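Local coordinates for protein VMB-1 (Vibrio alginolyticus, PDB 6JV4) that probably hydrolyses beta-lactam antibiotics to substituted beta-amino acids, as a zinc-dependent metallo-beta-lactamase of subclass B1, at residues K13-K16 with Y22-I25; T54-Q59 with P203-V208; H84-G89 with G161-K166; N108-L113 with H144-I149. All blocks are in the same frame, centred on the assembly; numbering follows the deposited sequence.

How the interactions relate
Interaction 1 lies at the outer edge of the seven-stranded sheet, about 25 Å centre to centre from interaction 4, on opposite sides of the chain's centre. It is built from backbone hydrogen bonds between strands, and its three lysine side chains are exposed. Interactions 2 and 3 lie nearer the middle, their centres about 8 Å apart, and share one zinc ion. In interaction 3, which is buried, the metal joins the segments through Asp86 and Cys163; in interaction 2, partly buried, only His205 is a ligand and the join is an oblique Trp56-His205 ring pair. Interaction 4 shares the other zinc with interaction 3 but meets its helix farther out, through a salt bridge and a leucine. Interactions 1 and 2 touch where His24 packs on Thr54 and Pro55.

Interaction 1 (K13-K16 with Y22-I25)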
loop_
_atom_site.group_PDB
_atom_site.type_symbol
_atom_site.label_atom_id
_atom_site.label_comp_id
_atom_site.label_asym_id
_atom_site.label_seq_id
_atom_site.Cartn_x
_atom_site.Cartn_y
_atom_site.Cartn_z
ATOM N N LYS A 13 -9.428 9.021 -8.388
ATOM C CA LYS A 13 -9.335 8.502 -9.761
ATOM C C LYS A 13 -9.070 6.996 -9.702
ATOM O O LYS A 13 -8.534 6.483 -8.685
ATOM C CB LYS A 13 -8.207 9.167 -10.540
ATOM C CG LYS A 13 -8.518 10.575 -11.016
ATOM C CD LYS A 13 -7.390 11.127 -11.858
ATOM C CE LYS A 13 -7.652 12.531 -12.318
ATOM N NZ LYS A 13 -6.653 12.898 -13.340
ATOM N N LEU A 14 -9.421 6.297 -10.770
ATOM C CA LEU A 14 -9.187 4.840 -10.895
ATOM C C LEU A 14 -8.503 4.581 -12.219
ATOM O O LEU A 14 -8.862 5.231 -13.226
ATOM C CB LEU A 14 -10.511 4.088 -10.820
ATOM C CG LEU A 14 -11.070 3.910 -9.422
ATOM C CD1 LEU A 14 -12.561 3.661 -9.484
ATOM C CD2 LEU A 14 -10.350 2.779 -8.700
ATOM N N LYS A 15 -7.487 3.735 -12.236
ATOM C CA LYS A 15 -6.837 3.304 -13.492
ATOM C C LYS A 15 -6.927 1.793 -13.509
ATOM O O LYS A 15 -6.596 1.164 -12.504
ATOM C CB LYS A 15 -5.385 3.786 -13.621
ATOM C CG LYS A 15 -5.267 5.299 -13.822
ATOM C CD LYS A 15 -3.929 5.899 -13.447
ATOM C CE LYS A 15 -3.009 6.330 -14.567
ATOM N NZ LYS A 15 -1.980 7.256 -14.006
ATOM N N LYS A 16 -7.339 1.227 -14.625
ATOM C CA LYS A 16 -7.359 -0.243 -14.758
ATOM C C LYS A 16 -5.951 -0.750 -15.091
ATOM O O LYS A 16 -5.328 -0.214 -16.030
ATOM C CB LYS A 16 -8.359 -0.603 -15.846
ATOM C CG LYS A 16 -8.525 -2.097 -16.012
ATOM C CD LYS A 16 -9.452 -2.438 -17.172
ATOM C CE LYS A 16 -10.066 -3.804 -17.001
ATOM N NZ LYS A 16 -10.644 -4.257 -18.283
ATOM N N TYR A 22 -7.403 -2.760 -10.212
ATOM C CA TYR A 22 -7.505 -1.316 -10.453
ATOM C C TYR A 22 -6.592 -0.598 -9.470
ATOM O O TYR A 22 -6.398 -1.091 -8.348
ATOM C CB TYR A 22 -8.944 -0.851 -10.288
ATOM C CG TYR A 22 -9.812 -1.303 -11.438
ATOM C CD1 TYR A 22 -10.167 -0.430 -12.461
ATOM C CD2 TYR A 22 -10.275 -2.607 -11.480
ATOM C CE1 TYR A 22 -10.983 -0.849 -13.507
ATOM C CE2 TYR A 22 -11.107 -3.035 -12.512
ATOM C CZ TYR A 22 -11.440 -2.158 -13.525
ATOM O OH TYR A 22 -12.257 -2.612 -14.532
ATOM N N GLN A 23 -6.014 0.473 -9.953
ATOM C CA GLN A 23 -5.253 1.403 -9.134
ATOM C C GLN A 23 -6.197 2.504 -8.670
ATOM O O GLN A 23 -6.706 3.248 -9.521
ATOM C CB GLN A 23 -4.100 1.936 -9.964
ATOM C CG GLN A 23 -3.175 2.924 -9.252
ATOM C CD GLN A 23 -2.152 3.463 -10.232
ATOM O OE1 GLN A 23 -2.200 3.188 -11.425
ATOM N NE2 GLN A 23 -1.189 4.233 -9.771
ATOM N N HIS A 24 -6.350 2.713 -7.375
ATOM C CA HIS A 24 -7.070 3.896 -6.846
ATOM C C HIS A 24 -6.075 4.997 -6.488
ATOM O O HIS A 24 -4.981 4.696 -6.026
ATOM C CB HIS A 24 -7.981 3.593 -5.670
ATOM C CG HIS A 24 -7.376 3.121 -4.390
ATOM N ND1 HIS A 24 -6.754 3.991 -3.468
ATOM C CD2 HIS A 24 -7.471 1.908 -3.788
ATOM C CE1 HIS A 24 -6.421 3.269 -2.392
ATOM N NE2 HIS A 24 -6.884 2.010 -2.556
ATOM N N ILE A 25 -6.413 6.244 -6.839
ATOM C CA ILE A 25 -5.431 7.340 -6.818
ATOM C C ILE A 25 -6.062 8.534 -6.096
ATOM O O ILE A 25 -7.241 8.854 -6.348
ATOM C CB ILE A 25 -4.961 7.724 -8.222
ATOM C CG1 ILE A 25 -4.506 6.485 -9.002
ATOM C CG2 ILE A 25 -3.860 8.769 -8.126
ATOM C CD1 ILE A 25 -4.164 6.755 -10.423
#
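Lys13 to Lys16 pair with Tyr22 to Ile25 as the two arms of an antiparallel beta hairpin, the axes of the two short strand segments 4.5 Å apart at closest approach. Four backbone hydrogen bonds hold the register. At the hydrogen-bonded pair Lys15 and Gln23, Lys15 N reaches Gln23 O at 2.9 Å and Gln23 N reaches Lys15 O at 2.7 Å, both close to straight. Lys13 and Ile25 form the second such pair, in which the bond from Ile25 N to Lys13 O, though only 2.8 Å long, is bent to 143°. The non-hydrogen-bonded pairs, Leu14 with His24 and Lys16 with Tyr22, bring in CA-H...O contacts, such as Leu14 CA to Gln23 O at 3.3 Å.

Apolar contact is densest around Tyr22. With its CG anti to the backbone N (chi1 -177°) and the chain extended beyond, Lys16 crosses the phenol ring: CG lies over the face, 4.1 Å from the Tyr22 ring centroid and 28° off the normal, a CH-pi contact, while CE comes to 3.5 Å from Tyr22 OH. Leu14 shares this face of the sheet, its CD2 lying 3.9 Å from His24 CB. On the face of Lys13 and Lys15, the Lys15 side chain runs alongside that of Gln23.

The polar ends look elsewhere: Lys16 NZ makes a salt bridge with Asp19, Gln23 NE2 bonds to Ser39, and His24 NE2 bonds to the carbonyl of Asp53. Strand 13-16 is one of the two edge strands of the seven-stranded mixed sheet, strand 21-30 pairs next with strand 36-45, and helix 58-70 covers Leu14 and His24 with Leu64 and meets the Tyr22 ring edge-to-face through Trp67.

Interaction 2 (T54-Q59 with P203-V208); sequences TPWTTQ and PGHGEV. With ZN (zinc ion), chain F.
NE2 of His205, the residue whose ring meets Trp56 across the contact, binds a zinc ion at 2.1 Å. Asp86 and Cys163 hold the same metal, which has six ligand atoms in all. At the other nitrogen of the ring, ND1 donates to the carbonyl of Gly37, so the imidazole is held through both ring nitrogens, which fixes its rotation.

Between the two segments the sole touching pair is aromatic. Trp56 CH2 comes to 4.0 Å from His205 CE1, the carbon between the two gripped nitrogens, and CZ3 follows at 4.1 Å from the same atom. The six-membered ring of Trp56 and the imidazole have centroids 5.7 Å apart and planes at 39°, an oblique meeting. In this di-zinc site of a subclass B1 metallo-beta-lactamase, His205 thus belongs to the Asp-Cys-His set, with the indole beside it as a second-shell neighbour. Trp56 reaches this far because its CG stands anti to the backbone N (chi1 -151°), which sends the large ring away from the start of helix 58-70, where Thr57 is the N-cap. Ile36 and Ala38 of strand 36-45 touch both rings, while Trp56 N bonds to Ser26 and Trp56 O accepts from Lys28.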
loop_
_atom_site.group_PDB
_atom_site.type_symbol
_atom_site.label_atom_id
_atom_site.label_comp_id
_atom_site.label_asym_id
_atom_site.label_seq_id
_atom_site.Cartn_x
_atom_site.Cartn_y
_atom_site.Cartn_z
ATOM N N THR A 54 -6.490 2.273 1.853
ATOM C CA THR A 54 -7.642 3.160 1.610
ATOM C C THR A 54 -7.160 4.388 0.844
ATOM O O THR A 54 -6.016 4.856 1.011
ATOM C CB THR A 54 -8.358 3.484 2.930
ATOM O OG1 THR A 54 -7.454 4.092 3.860
ATOM C CG2 THR A 54 -8.979 2.273 3.583
ATOM N N PRO A 55 -8.052 4.977 0.028
ATOM C CA PRO A 55 -7.833 6.315 -0.495
ATOM C C PRO A 55 -7.548 7.311 0.643
ATOM O O PRO A 55 -7.942 7.085 1.785
ATOM C CB PRO A 55 -9.167 6.642 -1.174
ATOM C CG PRO A 55 -9.630 5.289 -1.630
ATOM C CD PRO A 55 -9.335 4.395 -0.443
ATOM N N TRP A 56 -6.807 8.359 0.317
ATOM C CA TRP A 56 -6.257 9.296 1.341
ATOM C C TRP A 56 -7.327 10.204 1.957
ATOM O O TRP A 56 -7.082 10.737 3.034
ATOM C CB TRP A 56 -5.132 10.075 0.685
ATOM C CG TRP A 56 -4.061 10.534 1.601
ATOM C CD1 TRP A 56 -4.025 10.578 2.959
ATOM C CD2 TRP A 56 -2.797 11.026 1.142
ATOM N NE1 TRP A 56 -2.806 11.050 3.374
ATOM C CE2 TRP A 56 -2.046 11.333 2.280
ATOM C CE3 TRP A 56 -2.264 11.224 -0.127
ATOM C CZ2 TRP A 56 -0.753 11.829 2.186
ATOM C CZ3 TRP A 56 -0.985 11.737 -0.214
ATOM C CH2 TRP A 56 -0.251 11.991 0.929
ATOM N N THR A 57 -8.538 10.222 1.448
ATOM C CA THR A 57 -9.639 11.007 2.020
ATOM C C THR A 57 -10.828 10.085 2.230
ATOM O O THR A 57 -11.024 9.110 1.467
ATOM C CB THR A 57 -10.044 12.247 1.207
ATOM O OG1 THR A 57 -10.832 11.839 0.115
ATOM C CG2 THR A 57 -8.884 13.090 0.726
ATOM N N THR A 58 -11.587 10.375 3.270
ATOM C CA THR A 58 -12.822 9.619 3.581
ATOM C C THR A 58 -13.808 9.788 2.418
ATOM O O THR A 58 -14.461 8.777 2.063
ATOM C CB THR A 58 -13.384 10.048 4.947
ATOM O OG1 THR A 58 -12.366 9.832 5.928
ATOM C CG2 THR A 58 -14.584 9.231 5.347
ATOM N N GLN A 59 -13.899 10.975 1.801
ATOM C CA GLN A 59 -14.818 11.142 0.650
ATOM C C GLN A 59 -14.376 10.172 -0.461
ATOM O O GLN A 59 -15.220 9.504 -1.059
ATOM C CB GLN A 59 -14.914 12.612 0.243
ATOM C CG GLN A 59 -15.566 13.479 1.326
ATOM C CD GLN A 59 -16.992 13.049 1.640
ATOM O OE1 GLN A 59 -17.787 12.773 0.731
ATOM N NE2 GLN A 59 -17.327 12.953 2.924
ATOM N N PRO A 203 4.474 2.058 -6.501
ATOM C CA PRO A 203 4.937 2.780 -5.336
ATOM C C PRO A 203 3.752 3.456 -4.656
ATOM O O PRO A 203 2.714 3.674 -5.247
ATOM C CB PRO A 203 5.928 3.765 -5.899
ATOM C CG PRO A 203 5.272 4.165 -7.220
ATOM C CD PRO A 203 4.655 2.877 -7.725
ATOM N N GLY A 204 3.941 3.748 -3.366
ATOM C CA GLY A 204 2.921 4.453 -2.578
ATOM C C GLY A 204 2.609 5.821 -3.135
ATOM O O GLY A 204 1.438 6.277 -2.998
ATOM N N HIS A 205 3.608 6.504 -3.664
ATOM C CA HIS A 205 3.470 7.829 -4.322
ATOM C C HIS A 205 4.130 7.800 -5.681
ATOM O O HIS A 205 5.150 7.127 -5.838
ATOM C CB HIS A 205 4.095 8.952 -3.462
ATOM C CG HIS A 205 3.605 8.931 -2.062
ATOM N ND1 HIS A 205 2.314 9.265 -1.744
ATOM C CD2 HIS A 205 4.167 8.553 -0.900
ATOM C CE1 HIS A 205 2.099 9.071 -0.464
ATOM N NE2 HIS A 205 3.188 8.641 0.064
ATOM N N GLY A 206 3.662 8.608 -6.636
ATOM C CA GLY A 206 4.329 8.676 -7.939
ATOM C C GLY A 206 3.953 7.571 -8.924
ATOM O O GLY A 206 2.963 6.869 -8.735
ATOM N N GLU A 207 4.675 7.538 -10.039
ATOM C CA GLU A 207 4.342 6.695 -11.198
ATOM C C GLU A 207 4.678 5.241 -10.907
ATOM O O GLU A 207 5.758 4.934 -10.355
ATOM C CB GLU A 207 5.087 7.110 -12.473
ATOM C CG GLU A 207 4.641 8.422 -13.048
ATOM C CD GLU A 207 5.617 8.925 -14.113
ATOM O OE1 GLU A 207 6.276 9.977 -13.868
ATOM O OE2 GLU A 207 5.755 8.224 -15.140
ATOM N N VAL A 208 3.816 4.385 -11.401
ATOM C CA VAL A 208 4.098 2.926 -11.439
ATOM C C VAL A 208 5.308 2.723 -12.355
ATOM O O VAL A 208 5.521 3.519 -13.295
ATOM C CB VAL A 208 2.891 2.111 -11.917
ATOM C CG1 VAL A 208 1.691 2.385 -11.034
ATOM C CG2 VAL A 208 2.538 2.322 -13.379
HETATM ZN ZN ZN F . 3.239 7.685 1.948
#

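Interaction 3 (H84-G89 with G161-K166). With ZN (zinc ion), chain E; ZN (zinc ion), chain F.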
loop_
_atom_site.group_PDB
_atom_site.type_symbol
_atom_site.label_atom_id
_atom_site.label_comp_id
_atom_site.label_asym_id
_atom_site.label_seq_id
_atom_site.Cartn_x
_atom_site.Cartn_y
_atom_site.Cartn_z
ATOM N N HIS A 84 0.557 4.805 8.678
ATOM C CA HIS A 84 0.309 6.223 8.301
ATOM C C HIS A 84 -1.091 6.363 7.662
ATOM O O HIS A 84 -1.631 5.414 7.065
ATOM C CB HIS A 84 1.408 6.777 7.397
ATOM C CG HIS A 84 2.730 6.975 8.039
ATOM N ND1 HIS A 84 3.883 7.081 7.300
ATOM C CD2 HIS A 84 3.105 7.084 9.328
ATOM C CE1 HIS A 84 4.911 7.281 8.101
ATOM N NE2 HIS A 84 4.457 7.295 9.366
ATOM N N GLU A 85 -1.621 7.598 7.628
ATOM C CA GLU A 85 -2.985 7.920 7.144
ATOM C C GLU A 85 -3.139 7.679 5.638
ATOM O O GLU A 85 -4.241 7.351 5.230
ATOM C CB GLU A 85 -3.294 9.393 7.447
ATOM C CG GLU A 85 -4.709 9.801 7.105
ATOM C CD GLU A 85 -4.898 11.311 7.020
ATOM O OE1 GLU A 85 -3.980 12.063 7.454
ATOM O OE2 GLU A 85 -5.951 11.724 6.535
ATOM N N ASP A 86 -2.094 7.794 4.820
ATOM C CA ASP A 86 -2.264 7.509 3.373
ATOM C C ASP A 86 -2.562 6.022 3.099
ATOM O O ASP A 86 -3.023 5.681 1.990
ATOM C CB ASP A 86 -1.073 7.996 2.544
ATOM C CG ASP A 86 0.268 7.424 2.898
ATOM O OD1 ASP A 86 0.441 6.887 4.033
ATOM O OD2 ASP A 86 1.173 7.556 2.043
ATOM N N ALA A 87 -2.198 5.124 4.024
ATOM C CA ALA A 87 -2.426 3.684 3.853
ATOM C C ALA A 87 -3.642 3.249 4.660
ATOM O O ALA A 87 -4.357 2.387 4.153
ATOM C CB ALA A 87 -1.192 2.915 4.233
ATOM N N SER A 88 -3.823 3.763 5.886
ATOM C CA SER A 88 -4.724 3.164 6.898
ATOM C C SER A 88 -5.820 4.148 7.323
ATOM O O SER A 88 -6.548 3.847 8.266
ATOM C CB SER A 88 -3.944 2.696 8.096
ATOM O OG SER A 88 -3.491 3.822 8.787
ATOM N N GLY A 89 -5.929 5.296 6.646
ATOM C CA GLY A 89 -6.767 6.405 7.138
ATOM C C GLY A 89 -8.223 6.039 7.349
ATOM O O GLY A 89 -8.845 6.595 8.274
ATOM N N GLY A 161 4.122 -2.064 -3.684
ATOM C CA GLY A 161 5.228 -1.702 -2.797
ATOM C C GLY A 161 4.814 -0.781 -1.662
ATOM O O GLY A 161 5.411 -0.817 -0.571
ATOM N N GLY A 162 3.760 -0.011 -1.870
ATOM C CA GLY A 162 3.350 0.990 -0.894
ATOM C C GLY A 162 4.465 1.966 -0.620
ATOM O O GLY A 162 5.376 2.156 -1.484
ATOM N N CYS A 163 4.469 2.587 0.546
ATOM C CA CYS A 163 5.451 3.661 0.798
ATOM C C CYS A 163 6.864 3.148 1.046
ATOM O O CYS A 163 7.782 3.962 1.078
ATOM C CB CYS A 163 4.956 4.585 1.883
ATOM S SG CYS A 163 3.480 5.449 1.271
ATOM N N PHE A 164 7.050 1.827 1.174
ATOM C CA PHE A 164 8.363 1.173 1.183
ATOM C C PHE A 164 9.072 1.337 -0.157
ATOM O O PHE A 164 10.350 1.168 -0.171
ATOM C CB PHE A 164 8.112 -0.301 1.459
ATOM C CG PHE A 164 9.318 -1.192 1.568
ATOM C CD1 PHE A 164 10.144 -1.117 2.677
ATOM C CD2 PHE A 164 9.578 -2.137 0.585
ATOM C CE1 PHE A 164 11.232 -1.957 2.806
ATOM C CE2 PHE A 164 10.715 -2.924 0.686
ATOM C CZ PHE A 164 11.515 -2.867 1.810
ATOM N N VAL A 165 8.336 1.571 -1.239
ATOM C CA VAL A 165 8.954 1.734 -2.593
ATOM C C VAL A 165 8.717 3.169 -3.076
ATOM O O VAL A 165 7.568 3.640 -3.096
ATOM C CB VAL A 165 8.435 0.700 -3.602
ATOM C CG1 VAL A 165 9.045 0.890 -4.980
ATOM C CG2 VAL A 165 8.644 -0.710 -3.055
ATOM N N LYS A 166 9.809 3.833 -3.469
ATOM C CA LYS A 166 9.723 5.190 -4.056
ATOM C C LYS A 166 9.578 5.060 -5.574
ATOM O O LYS A 166 9.944 4.040 -6.163
ATOM C CB LYS A 166 10.990 5.988 -3.717
ATOM C CG LYS A 166 11.341 6.056 -2.240
ATOM C CD LYS A 166 10.212 6.599 -1.369
ATOM C CE LYS A 166 9.886 8.058 -1.581
ATOM N NZ LYS A 166 8.893 8.530 -0.575
HETATM ZN ZN ZN E . 4.033 6.623 5.366
HETATM ZN ZN ZN F . 3.239 7.685 1.948
#
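The HxHxD motif of the metallo-beta-lactamases, here His82, His84 and Asp86, meets the turn carrying Cys163 at the di-zinc site, and Asp86 and Cys163 are the one pair that touches. Asp86 OD2 bonds to one zinc ion at 2.1 Å, and Cys163 SG bonds to the same ion at 2.4 Å. OD2 and SG stand 3.2 Å apart, brought together by the shared metal, without a hydrogen bond between them. His205 completes the protein ligands.

Asp86 lies in the short helix 85-88 and holds its CG between the backbone N and the carbonyl carbon (chi1 59°), a rotamer that turns the carboxylate toward the metal. Cys163 sits where two overlapping turns, type II' from Gly161 to Phe164 and type I from Gly162 to Val165, begin at the end of strand 158-162. The positive phi of Gly162, 58°, suits a glycine there.

His84, N-cap of helix 85-88, faces the second zinc ion, 3.7 Å from the first zinc ion, and shares it with His82 and His144. Its ring is held at both nitrogens: NE2 bonds to Asp178, and His84 ND1 binds this second zinc at 2.0 Å.

Interaction 4 (N108-L113 with H144-I149). With ZN (zinc ion), chain E.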
loop_
_atom_site.group_PDB
_atom_site.type_symbol
_atom_site.label_atom_id
_atom_site.label_comp_id
_atom_site.label_asym_id
_atom_site.label_seq_id
_atom_site.Cartn_x
_atom_site.Cartn_y
_atom_site.Cartn_z
ATOM N N ASN A 108 -0.696 -2.651 13.989
ATOM C CA ASN A 108 -1.713 -2.400 15.035
ATOM C C ASN A 108 -1.034 -1.847 16.290
ATOM O O ASN A 108 -1.604 -0.929 16.918
ATOM C CB ASN A 108 -2.548 -3.638 15.331
ATOM C CG ASN A 108 -3.597 -3.860 14.259
ATOM O OD1 ASN A 108 -4.122 -2.911 13.645
ATOM N ND2 ASN A 108 -3.911 -5.135 14.033
ATOM N N LYS A 109 0.191 -2.288 16.595
ATOM C CA LYS A 109 1.001 -1.677 17.684
ATOM C C LYS A 109 1.083 -0.167 17.444
ATOM O O LYS A 109 0.876 0.621 18.425
ATOM C CB LYS A 109 2.388 -2.296 17.795
ATOM C CG LYS A 109 3.302 -1.572 18.790
ATOM C CD LYS A 109 4.661 -2.137 18.864
ATOM C CE LYS A 109 5.550 -1.785 17.684
ATOM N NZ LYS A 109 6.896 -2.389 17.834
ATOM N N LEU A 110 1.436 0.231 16.232
ATOM C CA LEU A 110 1.704 1.659 15.926
ATOM C C LEU A 110 0.399 2.443 15.800
ATOM O O LEU A 110 0.375 3.610 16.261
ATOM C CB LEU A 110 2.600 1.754 14.700
ATOM C CG LEU A 110 3.978 1.150 14.943
ATOM C CD1 LEU A 110 4.827 1.128 13.689
ATOM C CD2 LEU A 110 4.697 1.910 16.032
ATOM N N LEU A 111 -0.680 1.820 15.333
ATOM C CA LEU A 111 -1.982 2.526 15.358
ATOM C C LEU A 111 -2.360 2.748 16.825
ATOM O O LEU A 111 -2.781 3.892 17.177
ATOM C CB LEU A 111 -3.025 1.694 14.619
ATOM C CG LEU A 111 -2.858 1.621 13.107
ATOM C CD1 LEU A 111 -3.766 0.522 12.558
ATOM C CD2 LEU A 111 -3.157 2.935 12.420
ATOM N N LYS A 112 -2.192 1.733 17.660
ATOM C CA LYS A 112 -2.620 1.804 19.089
ATOM C C LYS A 112 -1.778 2.873 19.793
ATOM O O LYS A 112 -2.344 3.641 20.613
ATOM C CB LYS A 112 -2.489 0.446 19.753
ATOM C CG LYS A 112 -2.992 0.393 21.186
ATOM C CD LYS A 112 -2.869 -0.986 21.798
ATOM C CE LYS A 112 -2.577 -0.947 23.288
ATOM N NZ LYS A 112 -3.595 -0.148 24.003
ATOM N N LEU A 113 -0.481 2.948 19.481
ATOM C CA LEU A 113 0.468 3.913 20.098
ATOM C C LEU A 113 -0.014 5.323 19.800
ATOM O O LEU A 113 0.195 6.215 20.655
ATOM C CB LEU A 113 1.856 3.706 19.476
ATOM C CG LEU A 113 2.959 4.673 19.902
ATOM C CD1 LEU A 113 3.235 4.536 21.392
ATOM C CD2 LEU A 113 4.230 4.383 19.112
ATOM N N HIS A 144 10.516 2.444 5.146
ATOM C CA HIS A 144 9.734 3.693 5.290
ATOM C C HIS A 144 9.178 3.801 6.716
ATOM O O HIS A 144 9.181 4.922 7.302
ATOM C CB HIS A 144 8.654 3.715 4.239
ATOM C CG HIS A 144 7.666 4.805 4.461
ATOM N ND1 HIS A 144 7.999 6.129 4.267
ATOM C CD2 HIS A 144 6.396 4.789 4.914
ATOM C CE1 HIS A 144 6.917 6.856 4.519
ATOM N NE2 HIS A 144 5.934 6.086 4.898
ATOM N N THR A 145 8.684 2.690 7.243
ATOM C CA THR A 145 8.252 2.568 8.631
ATOM C C THR A 145 8.709 1.193 9.134
ATOM O O THR A 145 9.118 0.337 8.350
ATOM C CB THR A 145 6.744 2.756 8.819
ATOM O OG1 THR A 145 6.137 1.768 7.983
ATOM C CG2 THR A 145 6.236 4.134 8.469
ATOM N N GLU A 146 8.580 1.002 10.426
ATOM C CA GLU A 146 8.915 -0.277 11.076
ATOM C C GLU A 146 8.020 -1.374 10.499
ATOM O O GLU A 146 8.486 -2.539 10.412
ATOM C CB GLU A 146 8.639 -0.082 12.573
ATOM C CG GLU A 146 8.780 -1.303 13.407
ATOM C CD GLU A 146 8.379 -1.108 14.881
ATOM O OE1 GLU A 146 8.062 0.041 15.306
ATOM O OE2 GLU A 146 8.484 -2.087 15.618
ATOM N N ASP A 147 6.738 -1.032 10.242
ATOM C CA ASP A 147 5.654 -2.007 9.982
ATOM C C ASP A 147 5.378 -2.259 8.499
ATOM O O ASP A 147 4.552 -3.138 8.209
ATOM C CB ASP A 147 4.361 -1.572 10.670
ATOM C CG ASP A 147 3.842 -0.249 10.139
ATOM O OD1 ASP A 147 4.669 0.636 9.918
ATOM O OD2 ASP A 147 2.630 -0.145 9.967
ATOM N N ASN A 148 6.007 -1.553 7.579
ATOM C CA ASN A 148 5.576 -1.546 6.164
ATOM C C ASN A 148 5.554 -2.982 5.594
ATOM O O ASN A 148 6.539 -3.745 5.815
ATOM C CB ASN A 148 6.394 -0.569 5.305
ATOM C CG ASN A 148 7.901 -0.687 5.381
ATOM O OD1 ASN A 148 8.470 -1.785 5.713
ATOM N ND2 ASN A 148 8.553 0.410 5.124
ATOM N N ILE A 149 4.483 -3.344 4.893
ATOM C CA ILE A 149 4.389 -4.620 4.137
ATOM C C ILE A 149 4.228 -4.338 2.658
ATOM O O ILE A 149 3.798 -3.248 2.250
ATOM C CB ILE A 149 3.195 -5.459 4.666
ATOM C CG1 ILE A 149 1.898 -4.682 4.689
ATOM C CG2 ILE A 149 3.525 -6.016 6.047
ATOM C CD1 ILE A 149 0.652 -5.540 4.883
HETATM ZN ZN ZN E . 4.033 6.623 5.366
HETATM O O HOH W 1 8.353 0.725 17.853
#
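The loop that supplies His144 to the three-histidine zinc site packs on helix 105-113 through Glu146 and Asp147, which meet Lys109 and Leu110. One link is a salt bridge: Lys109 NZ gives a hydrogen bond to Glu146 OE2 at 2.7 Å, arriving on the syn side but 28° out of the carboxylate plane. The two side chains cross at about a right angle. Glu146 is extended, whereas Lys109 bends at chi3 (75°) to bring its ammonium group to the carboxylate. A water donates to Glu146 OE1 at 2.7 Å and accepts a weak, long bond from Lys109 NZ, so the carboxylate is held at both oxygens.

Beneath this exposed bridge, Leu110 supplies the buried part. One methyl, CD1, comes to 3.8 Å from Glu146 OE1 and likewise to 3.8 Å from Asp147 OD1, so it packs against two acidic side chains at once. Asp147 is buried, yet its oxygens are satisfied: Thr145 OG1 donates to Asp147 OD1 at 2.7 Å from above the carboxylate plane (36° out of it), and OD2 bonds to Thr107 of the same helix 105-113. Leu106 of that helix also touches both acids.

Two residues before Glu146, His144 NE2 binds a zinc ion at 2.0 Å with His82 and His84, the three-histidine site typical of subclass B1 metallo-beta-lactamases.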